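Local atomic coordinates of acetyltransferase (Bacillus cereus, PDB entry 1Y9W), a protein that probably transfers an acyl group, most likely acetyl, from a donor such as acetyl-CoA to an acceptor substrate. Residues I17-K20 with V21-Y24. Sequence-based numbering, arbitrary orientation.
Sequences IKNK and VIQY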
loop_
_atom_site.group_PDB
_atom_site.type_symbol
_atom_site.label_atom_id
_atom_site.label_comp_id
_atom_site.label_asym_id
_atom_site.label_seq_id
_atom_site.Cartn_x
_atom_site.Cartn_y
_atom_site.Cartn_z
ATOM N N ILE A 17 -16.616 -4.050 -0.172
ATOM C CA ILE A 17 -16.326 -2.654 0.143
ATOM C C ILE A 17 -15.227 -2.151 -0.786
ATOM O O ILE A 17 -15.334 -1.076 -1.383
ATOM C CB ILE A 17 -15.852 -2.504 1.610
ATOM C CG1 ILE A 17 -16.997 -2.862 2.563
ATOM C CG2 ILE A 17 -15.346 -1.090 1.862
ATOM C CD1 ILE A 17 -18.258 -2.023 2.371
ATOM N N LYS A 18 -14.177 -2.953 -0.905
ATOM C CA LYS A 18 -13.041 -2.634 -1.760
ATOM C C LYS A 18 -13.457 -2.404 -3.211
ATOM O O LYS A 18 -13.004 -1.450 -3.844
ATOM C CB LYS A 18 -12.005 -3.767 -1.700
ATOM C CG LYS A 18 -10.868 -3.618 -2.693
ATOM C CD LYS A 18 -9.884 -4.768 -2.593
ATOM C CE LYS A 18 -8.721 -4.584 -3.559
ATOM N NZ LYS A 18 -7.619 -5.555 -3.291
ATOM N N ASN A 19 -14.309 -3.286 -3.734
ATOM C CA ASN A 19 -14.777 -3.180 -5.117
ATOM C C ASN A 19 -15.735 -2.009 -5.337
ATOM O O ASN A 19 -15.735 -1.391 -6.404
ATOM C CB ASN A 19 -15.441 -4.488 -5.557
ATOM C CG ASN A 19 -14.464 -5.644 -5.603
ATOM O OD1 ASN A 19 -13.375 -5.530 -6.168
ATOM N ND2 ASN A 19 -14.850 -6.767 -5.014
ATOM N N LYS A 20 -16.558 -1.712 -4.338
ATOM C CA LYS A 20 -17.472 -0.588 -4.450
ATOM C C LYS A 20 -16.627 0.688 -4.503
ATOM O O LYS A 20 -16.965 1.633 -5.216
ATOM C CB LYS A 20 -18.422 -0.567 -3.258
ATOM C CG LYS A 20 -19.368 -1.759 -3.216
ATOM C CD LYS A 20 -20.680 -1.472 -3.930
ATOM C CE LYS A 20 -20.491 -1.201 -5.408
ATOM N NZ LYS A 20 -21.771 -0.745 -6.029
ATOM N N VAL A 21 -15.520 0.703 -3.760
ATOM C CA VAL A 21 -14.611 1.852 -3.749
ATOM C C VAL A 21 -13.896 1.994 -5.088
ATOM O O VAL A 21 -13.714 3.105 -5.590
ATOM C CB VAL A 21 -13.524 1.727 -2.659
ATOM C CG1 VAL A 21 -12.464 2.778 -2.875
ATOM C CG2 VAL A 21 -14.136 1.897 -1.286
ATOM N N ILE A 22 -13.473 0.870 -5.658
ATOM C CA ILE A 22 -12.782 0.888 -6.946
ATOM C C ILE A 22 -13.765 1.296 -8.053
ATOM O O ILE A 22 -13.433 2.086 -8.948
ATOM C CB ILE A 22 -12.187 -0.506 -7.271
ATOM C CG1 ILE A 22 -11.191 -0.910 -6.176
ATOM C CG2 ILE A 22 -11.500 -0.480 -8.633
ATOM C CD1 ILE A 22 -10.588 -2.291 -6.370
ATOM N N GLN A 23 -14.978 0.752 -7.975
ATOM C CA GLN A 23 -16.023 1.050 -8.941
ATOM C C GLN A 23 -16.308 2.550 -8.957
ATOM O O GLN A 23 -16.352 3.167 -10.023
ATOM C CB GLN A 23 -17.293 0.273 -8.584
ATOM C CG GLN A 23 -18.559 0.824 -9.215
ATOM C CD GLN A 23 -19.796 0.041 -8.821
ATOM O OE1 GLN A 23 -20.036 -1.055 -9.327
ATOM N NE2 GLN A 23 -20.587 0.597 -7.907
ATOM N N TYR A 24 -16.493 3.127 -7.768
ATOM C CA TYR A 24 -16.766 4.558 -7.623
ATOM C C TYR A 24 -15.603 5.387 -8.151
ATOM O O TYR A 24 -15.808 6.376 -8.847
ATOM C CB TYR A 24 -17.029 4.902 -6.152
ATOM C CG TYR A 24 -17.201 6.386 -5.862
ATOM C CD1 TYR A 24 -18.307 7.098 -6.340
ATOM C CD2 TYR A 24 -16.252 7.079 -5.108
ATOM C CE1 TYR A 24 -18.462 8.474 -6.072
ATOM C CE2 TYR A 24 -16.396 8.449 -4.836
ATOM C CZ TYR A 24 -17.502 9.139 -5.320
ATOM O OH TYR A 24 -17.636 10.486 -5.040
#
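Lys18 sets its CG anti to the backbone N (chi1 172°) and runs fully extended, while Ile22 places CG1 beside its own backbone N (chi1 -60°) and CD1 at the far end of a straight chi2; the two side chains thus lie alongside each other, one turn apart on the alpha helix 11-27 of this GNAT-family protein. Their aliphatic parts touch where Lys18 CG comes 3.9 Å from Ile22 CD1, an i to i+4 contact of the kind that follows directly from helical periodicity. The same pair of residues is joined through the backbone, Ile22 N donating to Lys18 O at 3.0 Å. Three further i+4 bonds, Val21 N to Ile17 O, Gln23 N to Asn19 O at 2.8 Å, and Tyr24 N to Lys20 O, make with it one uninterrupted helical run of four. On another side of the helix, the Lys20 and Gln23 chains run alongside each other in a common direction. The second subunit packs against the helix, its Ile51 on Ile17, its Phe68 on Lys18 and its Trp70 on Lys20, making the helix part of the dimer interface. Within the turn, Val21 CG2 lies 3.2 Å from Ile17 O, the same carbonyl oxygen that accepts the Val21 N-H.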